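Local coordinates for protein Cel44C (Paenibacillus polymyxa, PDB 2YIH) that probably hydrolyses the beta-1,4-linked glucan backbone of xyloglucan and related cellulosic glucans, this piece being the family 44 glycoside hydrolase part of a larger multidomain enzyme, at residues 234-237 / 238-241; 245-248 / 249-253; 260-263 / 264-268; 329-332 / 333-336. The protein carries 8 engineered substitutions. All coordinates share one frame; numbering follows the deposited sequence.

Contact 1 (234-237 / 238-241)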
# COMPACT_ATOMS: atom_id res chain seq x y z
N TYR A 234 2.57 7.25 -9.19
CA TYR A 234 3.61 7.53 -8.19
C TYR A 234 3.20 8.55 -7.13
O TYR A 234 3.75 8.53 -6.01
CB TYR A 234 4.92 7.99 -8.87
CG TYR A 234 5.00 9.48 -9.12
CD1 TYR A 234 5.50 10.36 -8.14
CD2 TYR A 234 4.58 10.02 -10.33
CE1 TYR A 234 5.58 11.77 -8.39
CE2 TYR A 234 4.66 11.41 -10.59
CZ TYR A 234 5.17 12.27 -9.61
OH TYR A 234 5.23 13.63 -9.85
N GLY A 235 2.31 9.48 -7.47
CA GLY A 235 2.06 10.62 -6.59
C GLY A 235 1.21 11.66 -7.30
O GLY A 235 0.78 11.47 -8.43
N PHE A 236 0.97 12.78 -6.61
CA PHE A 236 -0.06 13.70 -7.03
C PHE A 236 0.14 14.25 -8.45
O PHE A 236 -0.83 14.43 -9.19
CB PHE A 236 -0.20 14.84 -6.02
CG PHE A 236 -1.36 15.73 -6.33
CD1 PHE A 236 -2.64 15.35 -5.95
CD2 PHE A 236 -1.20 16.81 -7.18
CE1 PHE A 236 -3.75 16.13 -6.33
CE2 PHE A 236 -2.29 17.56 -7.57
CZ PHE A 236 -3.56 17.21 -7.17
N GLY A 237 1.38 14.50 -8.86
CA GLY A 237 1.59 15.02 -10.22
C GLY A 237 1.07 14.07 -11.31
O GLY A 237 0.62 14.51 -12.37
N ALA A 238 1.13 12.77 -11.04
CA ALA A 238 0.57 11.78 -11.94
C ALA A 238 -0.96 11.70 -11.79
O ALA A 238 -1.67 11.54 -12.78
CB ALA A 238 1.20 10.39 -11.67
N TYR A 239 -1.47 11.78 -10.55
CA TYR A 239 -2.94 11.84 -10.36
C TYR A 239 -3.53 13.01 -11.18
O TYR A 239 -4.58 12.87 -11.80
CB TYR A 239 -3.32 12.12 -8.91
CG TYR A 239 -2.86 11.20 -7.78
CD1 TYR A 239 -1.91 10.18 -7.95
CD2 TYR A 239 -3.34 11.45 -6.49
CE1 TYR A 239 -1.45 9.43 -6.84
CE2 TYR A 239 -2.93 10.72 -5.40
CZ TYR A 239 -1.93 9.76 -5.56
OH TYR A 239 -1.56 9.06 -4.43
N LYS A 240 -2.82 14.13 -11.20
CA LYS A 240 -3.35 15.38 -11.77
C LYS A 240 -3.44 15.32 -13.31
O LYS A 240 -4.50 15.52 -13.88
CB LYS A 240 -2.48 16.57 -11.35
CG LYS A 240 -3.08 17.94 -11.76
CD LYS A 240 -4.53 18.05 -11.33
CE LYS A 240 -4.99 19.50 -11.34
NZ LYS A 240 -5.30 19.93 -12.72
N ASP A 241 -2.33 15.00 -13.98
CA ASP A 241 -2.31 15.04 -15.45
C ASP A 241 -1.26 14.09 -16.01
O ASP A 241 -0.68 14.30 -17.11
CB ASP A 241 -2.11 16.50 -15.96
CG ASP A 241 -0.76 17.10 -15.55
OD1 ASP A 241 0.07 16.45 -14.86
OD2 ASP A 241 -0.52 18.27 -15.92
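The Y239 ring lies over the backbone where the helix begins, one face covering F236 CA and the carbonyl carbon of G235. F236 CA stands 4.0 Å from the ring centroid and 17° off its normal, which makes this a CH-pi contact. With CG anti to its own carbonyl carbon (chi1 -58°), the Y239 side chain folds back toward the start of the helix. Its CD2 also reaches CD1 of F236 at 4.0 Å, the two side chains crossing at about a right angle. F236 instead runs alongside K240, its CE2 3.9 Å from K240 CB. The Y234 ring meets A238 obliquely, with CD2 3.7 Å from A238 CB. G235 is the N-cap of helix 236-241, which follows strand 227-233 of the (beta/alpha)8 barrel; loops at this carboxyl-terminal end of the strands form the glycan-binding cleft of such enzymes. G235 O takes two backbone donors: Y239 N at 3.1 Å in a nearly straight bond (163°), and A238 N at 2.9 Å from above the carbonyl plane. K240 N then continues the helical pattern to F236 O at 2.8 Å, whereas D241 N reaches G237 O only weakly. Y234 OH is hydrogen-bonded to Q243 OE1 and more weakly to O3 of a bound glucose, while Y239 OH is hydrogen-bonded to H284 O on strand 280-285.

Contact 2 (245-248 / 249-253); sequences APDW and DSVKG
W248 O receives two backbone donors, V251 N at 3.1 Å and, more weakly because the bond is bent, K252 N at 2.9 Å. The V251 donor sits well above the carbonyl plane, as expected of a tight single turn. A type I beta turn runs from A245 to W248, the residue with which the short helix 248-251 begins. D247 is the N-cap, but its carboxylate is used elsewhere: OD1 and OD2 take the backbone N-H groups of A205 and K206 at the start of helix 205-222. Water 2 bridges P246 O and S250 N, linking the turn to the helix. The indole of W248 carries the side-chain contact. K252 CB rests over its six-membered ring, 3.7 Å from the centroid and 21° off the normal, while V251 CG2 comes obliquely to CE3 at 3.9 Å. The indole also packs on F258 and Y261 of helix 258-273. With an alanine here, K252 CB would probably lose the ring face beneath it and a gap would open beside V251 and F258. Beyond CG the K252 chain is extended, delivering NZ to D249 in a salt bridge whose NZ-to-OD1 distance is 2.9 Å, with NZ 51° out of the carboxylate plane.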
# COMPACT_ATOMS: atom_id res chain seq x y z
N ALA A 245 1.41 14.64 -19.30
CA ALA A 245 1.46 13.75 -20.45
C ALA A 245 1.32 14.58 -21.73
O ALA A 245 0.54 15.54 -21.77
CB ALA A 245 0.34 12.71 -20.37
N PRO A 246 2.07 14.22 -22.78
CA PRO A 246 2.06 15.04 -24.00
C PRO A 246 0.69 15.21 -24.65
O PRO A 246 0.43 16.25 -25.27
CB PRO A 246 3.02 14.31 -24.95
CG PRO A 246 3.31 12.97 -24.28
CD PRO A 246 3.15 13.22 -22.82
N ASP A 247 -0.18 14.21 -24.51
CA ASP A 247 -1.54 14.28 -25.03
C ASP A 247 -2.62 14.77 -24.06
O ASP A 247 -3.80 14.76 -24.40
CB ASP A 247 -1.95 12.96 -25.70
CG ASP A 247 -1.97 11.79 -24.73
OD1 ASP A 247 -1.45 11.95 -23.59
OD2 ASP A 247 -2.59 10.76 -25.08
N TRP A 248 -2.23 15.21 -22.86
CA TRP A 248 -3.24 15.54 -21.84
C TRP A 248 -4.23 16.63 -22.32
O TRP A 248 -5.44 16.48 -22.16
CB TRP A 248 -2.60 16.00 -20.51
CG TRP A 248 -3.65 16.35 -19.46
CD1 TRP A 248 -3.81 17.55 -18.82
CD2 TRP A 248 -4.67 15.48 -18.94
NE1 TRP A 248 -4.88 17.49 -17.95
CE2 TRP A 248 -5.41 16.22 -17.98
CE3 TRP A 248 -5.02 14.15 -19.18
CZ2 TRP A 248 -6.51 15.68 -17.30
CZ3 TRP A 248 -6.12 13.61 -18.50
CH2 TRP A 248 -6.86 14.38 -17.58
N ASP A 249 -3.71 17.71 -22.90
CA ASP A 249 -4.60 18.78 -23.36
C ASP A 249 -5.62 18.29 -24.38
O ASP A 249 -6.79 18.72 -24.36
CB ASP A 249 -3.80 19.96 -23.92
CG ASP A 249 -3.22 20.83 -22.83
OD1 ASP A 249 -3.65 20.68 -21.66
OD2 ASP A 249 -2.28 21.59 -23.11
N SER A 250 -5.20 17.35 -25.22
CA SER A 250 -6.08 16.79 -26.25
C SER A 250 -7.17 15.85 -25.72
O SER A 250 -8.21 15.66 -26.37
CB SER A 250 -5.26 16.11 -27.35
OG SER A 250 -4.90 14.78 -27.01
N VAL A 251 -6.92 15.22 -24.57
CA VAL A 251 -7.89 14.23 -24.06
C VAL A 251 -8.63 14.65 -22.80
O VAL A 251 -9.62 14.01 -22.42
CB VAL A 251 -7.23 12.83 -23.82
CG1 VAL A 251 -6.54 12.31 -25.10
CG2 VAL A 251 -6.25 12.91 -22.65
N LYS A 252 -8.21 15.74 -22.15
CA LYS A 252 -8.72 16.05 -20.82
C LYS A 252 -10.21 16.39 -20.83
O LYS A 252 -10.89 16.24 -19.82
CB LYS A 252 -7.94 17.18 -20.18
CG LYS A 252 -8.07 18.52 -20.89
CD LYS A 252 -7.08 19.50 -20.32
CE LYS A 252 -7.19 20.85 -21.04
NZ LYS A 252 -6.11 21.74 -20.59
N GLY A 253 -10.70 16.87 -21.98
CA GLY A 253 -12.13 17.25 -22.08
C GLY A 253 -12.58 18.00 -20.84
O GLY A 253 -11.98 18.99 -20.47
O HOH W 1 -0.91 18.23 -23.03
O HOH W 2 -2.22 17.55 -25.92

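Contact 3 (260-263 / 264-268)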
# COMPACT_ATOMS: atom_id res chain seq x y z
N ASP A 260 -9.80 10.71 -13.20
CA ASP A 260 -11.14 10.57 -13.81
C ASP A 260 -11.08 10.04 -15.23
O ASP A 260 -11.87 9.16 -15.59
CB ASP A 260 -11.87 11.92 -13.81
CG ASP A 260 -12.24 12.37 -12.41
OD1 ASP A 260 -12.27 11.53 -11.48
OD2 ASP A 260 -12.47 13.58 -12.21
N TYR A 261 -10.13 10.55 -16.02
CA TYR A 261 -9.96 10.09 -17.40
C TYR A 261 -9.70 8.58 -17.42
O TYR A 261 -10.29 7.83 -18.21
CB TYR A 261 -8.82 10.86 -18.10
CG TYR A 261 -8.39 10.26 -19.44
CD1 TYR A 261 -9.01 10.65 -20.63
CD2 TYR A 261 -7.32 9.35 -19.53
CE1 TYR A 261 -8.61 10.09 -21.86
CE2 TYR A 261 -6.92 8.80 -20.75
CZ TYR A 261 -7.57 9.17 -21.91
OH TYR A 261 -7.19 8.64 -23.10
N TYR A 262 -8.77 8.14 -16.58
CA TYR A 262 -8.41 6.73 -16.52
C TYR A 262 -9.60 5.85 -16.12
O TYR A 262 -9.88 4.83 -16.76
CB TYR A 262 -7.25 6.52 -15.56
CG TYR A 262 -6.76 5.09 -15.43
CD1 TYR A 262 -5.76 4.59 -16.29
CD2 TYR A 262 -7.20 4.28 -14.38
CE1 TYR A 262 -5.28 3.30 -16.14
CE2 TYR A 262 -6.72 3.01 -14.21
CZ TYR A 262 -5.75 2.54 -15.07
OH TYR A 262 -5.25 1.31 -14.86
N LEU A 263 -10.30 6.25 -15.07
CA LEU A 263 -11.44 5.48 -14.58
C LEU A 263 -12.51 5.36 -15.65
O LEU A 263 -13.00 4.26 -15.94
CB LEU A 263 -12.00 6.10 -13.30
CG LEU A 263 -11.14 5.90 -12.06
CD1 LEU A 263 -11.44 6.97 -11.03
CD2 LEU A 263 -11.37 4.50 -11.48
N ASP A 264 -12.83 6.48 -16.29
CA ASP A 264 -13.88 6.49 -17.31
C ASP A 264 -13.45 5.68 -18.53
O ASP A 264 -14.24 4.91 -19.09
CB ASP A 264 -14.20 7.95 -17.69
CG ASP A 264 -15.46 8.07 -18.54
OD1 ASP A 264 -16.41 7.31 -18.33
OD2 ASP A 264 -15.51 9.01 -19.37
N GLN A 265 -12.18 5.82 -18.94
CA GLN A 265 -11.71 5.10 -20.13
C GLN A 265 -11.60 3.60 -19.87
O GLN A 265 -11.92 2.81 -20.76
CB GLN A 265 -10.35 5.66 -20.62
CG GLN A 265 -10.45 7.11 -21.18
CD GLN A 265 -11.40 7.23 -22.37
OE1 GLN A 265 -12.34 8.05 -22.38
NE2 GLN A 265 -11.24 6.33 -23.32
N MET A 266 -11.21 3.21 -18.66
CA MET A 266 -11.18 1.78 -18.31
C MET A 266 -12.60 1.21 -18.23
O MET A 266 -12.85 0.08 -18.68
CB MET A 266 -10.36 1.51 -17.02
CG MET A 266 -8.85 1.84 -17.18
SD MET A 266 -8.07 0.83 -18.47
CE MET A 266 -7.95 -0.77 -17.63
N ARG A 267 -13.52 2.02 -17.73
CA ARG A 267 -14.95 1.62 -17.70
C ARG A 267 -15.48 1.42 -19.12
O ARG A 267 -16.08 0.38 -19.42
CB ARG A 267 -15.77 2.65 -16.94
CG ARG A 267 -17.16 2.15 -16.68
CD ARG A 267 -18.10 3.23 -16.77
NE ARG A 267 -19.45 2.74 -16.47
CZ ARG A 267 -20.36 3.48 -15.88
NH1 ARG A 267 -20.06 4.72 -15.56
NH2 ARG A 267 -21.57 2.98 -15.59
N LEU A 268 -15.19 2.38 -20.01
CA LEU A 268 -15.58 2.28 -21.43
C LEU A 268 -14.97 1.07 -22.12
O LEU A 268 -15.66 0.31 -22.82
CB LEU A 268 -15.16 3.54 -22.19
CG LEU A 268 -15.95 4.83 -22.00
CD1 LEU A 268 -15.15 6.05 -22.46
CD2 LEU A 268 -17.23 4.72 -22.81
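Two successive tyrosines, Y261 and Y262, are each covered by a side-chain methylene from the residue four places on, so that the same CH-pi arrangement occurs twice, on different sides of one helix. Q265 CG lies 3.6 Å from the Y261 ring centroid, 15° off the normal and displaced toward the rim. M266 CG stands 3.8 Å from the centroid of Y262 and is almost central over that ring. Both rings are brought to their partners by the same first torsion, with CG anti to the backbone N (chi1 169° in Y261). The M266 chain, bent at chi2 and chi3, then carries SD above the same face of Y262, 4.7 Å from the centroid, a more distant Met-aromatic contact. In Q265 the bend at chi2 folds CD back to 4.0 Å from Y261 CE1, and the amide plane lies 21° from that of the ring. Regular alpha-helical bonds fix this spacing: Q265 N donates to Y261 O at 2.9 Å and M266 N to Y262 O at 2.8 Å. Y261 also packs on V209 and V251. Replacing it by alanine would probably take the support from under Q265 CG and open a gap facing those two valines. D260 and D264 turn to another side, their carboxylates hydrogen-bonded to S344 OG and Y255 OH respectively. Helix 258-273 belongs to the crossover joining barrel strands 227-233 and 280-285, with Y261 packed on helices 205-222 and 248-251, and L263 on helix 337-348.

Contact 4 (329-332 / 333-336). Engineered in segment 329-332: F331 (natural residue Asn). With BGC (beta-D-glucopyranose), chain B.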
# COMPACT_ATOMS: atom_id res chain seq x y z
N GLN A 329 -0.65 23.67 -1.11
CA GLN A 329 -0.53 25.05 -1.57
C GLN A 329 -1.33 25.32 -2.84
O GLN A 329 -2.06 26.32 -2.91
CB GLN A 329 0.96 25.42 -1.76
CG GLN A 329 1.16 26.80 -2.32
CD GLN A 329 0.55 27.88 -1.42
OE1 GLN A 329 0.63 27.79 -0.19
NE2 GLN A 329 0.00 28.92 -2.03
N TRP A 330 -1.22 24.44 -3.84
CA TRP A 330 -1.74 24.75 -5.16
C TRP A 330 -2.91 23.89 -5.57
O TRP A 330 -3.56 24.19 -6.57
CB TRP A 330 -0.62 24.68 -6.21
CG TRP A 330 0.38 25.77 -6.04
CD1 TRP A 330 1.66 25.64 -5.59
CD2 TRP A 330 0.20 27.16 -6.36
NE1 TRP A 330 2.29 26.88 -5.59
CE2 TRP A 330 1.41 27.82 -6.05
CE3 TRP A 330 -0.87 27.91 -6.86
CZ2 TRP A 330 1.57 29.21 -6.24
CZ3 TRP A 330 -0.71 29.29 -7.04
CH2 TRP A 330 0.52 29.91 -6.75
N PHE A 331 -3.20 22.82 -4.81
CA PHE A 331 -4.19 21.83 -5.20
C PHE A 331 -5.03 21.36 -4.01
O PHE A 331 -5.45 20.22 -3.97
CB PHE A 331 -3.52 20.62 -5.90
CG PHE A 331 -2.75 21.00 -7.12
CD1 PHE A 331 -3.41 21.26 -8.32
CD2 PHE A 331 -1.38 21.24 -7.03
CE1 PHE A 331 -2.70 21.71 -9.43
CE2 PHE A 331 -0.67 21.70 -8.13
CZ PHE A 331 -1.32 21.91 -9.34
N SER A 332 -5.33 22.27 -3.07
CA SER A 332 -6.05 21.88 -1.86
C SER A 332 -7.45 21.35 -2.11
O SER A 332 -8.01 20.69 -1.25
CB SER A 332 -6.10 23.00 -0.81
OG SER A 332 -6.84 24.10 -1.32
N GLU A 333 -8.02 21.62 -3.28
CA GLU A 333 -9.37 21.13 -3.58
C GLU A 333 -9.37 19.62 -3.83
O GLU A 333 -10.43 18.99 -3.87
CB GLU A 333 -10.01 21.87 -4.78
CG GLU A 333 -9.43 21.50 -6.13
CD GLU A 333 -8.27 22.41 -6.57
OE1 GLU A 333 -7.44 22.85 -5.74
OE2 GLU A 333 -8.20 22.70 -7.78
N PHE A 334 -8.17 19.04 -3.96
CA PHE A 334 -8.04 17.59 -4.05
C PHE A 334 -7.73 16.94 -2.71
O PHE A 334 -7.54 15.71 -2.65
CB PHE A 334 -6.98 17.23 -5.09
CG PHE A 334 -7.36 17.63 -6.50
CD1 PHE A 334 -8.17 16.80 -7.28
CD2 PHE A 334 -6.95 18.85 -7.01
CE1 PHE A 334 -8.50 17.15 -8.58
CE2 PHE A 334 -7.31 19.23 -8.29
CZ PHE A 334 -8.06 18.37 -9.08
N LEU A 335 -7.74 17.74 -1.64
CA LEU A 335 -7.51 17.22 -0.29
C LEU A 335 -8.76 17.42 0.57
O LEU A 335 -9.50 18.39 0.39
CB LEU A 335 -6.31 17.94 0.36
CG LEU A 335 -5.01 17.89 -0.46
CD1 LEU A 335 -3.88 18.68 0.27
CD2 LEU A 335 -4.57 16.43 -0.75
N PRO A 336 -8.99 16.52 1.54
CA PRO A 336 -8.20 15.34 1.86
C PRO A 336 -8.26 14.28 0.80
O PRO A 336 -9.25 14.15 0.08
CB PRO A 336 -8.84 14.82 3.15
CG PRO A 336 -10.27 15.39 3.13
CD PRO A 336 -10.16 16.70 2.42
C2 BGC B . 0.69 26.61 -10.85
C3 BGC B . 1.35 25.54 -9.97
C4 BGC B . 2.80 25.87 -9.65
C5 BGC B . 2.87 27.31 -9.13
C6 BGC B . 4.28 27.75 -8.77
C1 BGC B . 0.93 28.00 -10.25
O1 BGC B . 0.41 29.03 -11.10
O2 BGC B . -0.72 26.35 -10.93
O3 BGC B . 1.27 24.25 -10.59
O4 BGC B . 3.24 25.01 -8.61
O5 BGC B . 2.34 28.17 -10.12
O6 BGC B . 5.05 27.78 -9.97
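F331 and F334 meet edgewise: CE2 of F334 lies at the edge of the F331 ring, near its plane, and F331 O lies in the plane of the F334 ring at its edge. The closest apolar approach between these side chains is F331 CB to F334 CD2, 4.0 Å. Neighbouring W330 is layered instead, with Q329 CG against one face of the indole and a glucose unit on the opposite face, where C5 of the sugar comes 3.4 Å from W330 CE2. An aromatic platform under a pyranose is a common feature of glycoside hydrolase clefts, and here W330 belongs to helix 326-331. F331, an engineered residue replacing the natural Asn, approaches the same glucose with CZ 3.7 Å from O3. The chain then tightens into a 3-10 turn: F334 N donates to F331 O and L335 N to S332 O, each at 3.0 Å, with both donors above the respective carbonyl planes. E333 bends back at chi2 (-92°), which sets OE1 3.3 Å from F331 C. The F334 ring also meets that of W257, and a cis peptide leads from L335 into P336, the N-cap of helix 337-348.

Overall arrangement
Contacts 1 and 4 pack directly against each other beside the bound glycan: F236 CE2 lies 3.5 Å from CG of the engineered F331, and K240 CE 3.8 Å from F334 CE2. Each also contributes to the sugar pocket, contact 1 through Y234, whose side chain is about 3 Å from a glucose (nearest atoms), and contact 4 through W330 and F331. In contact 2 the side chain of W248 is about 10 Å from a bound glucose, between nearest atoms. Contact 2 joins contact 1 where D241 CB meets W248 CD1 at 3.5 Å, and contact 3 where V251 CB and Y261 CE1 are 3.6 Å apart. Contact 3 stays about 6 Å from contacts 1 and 4 (nearest atoms).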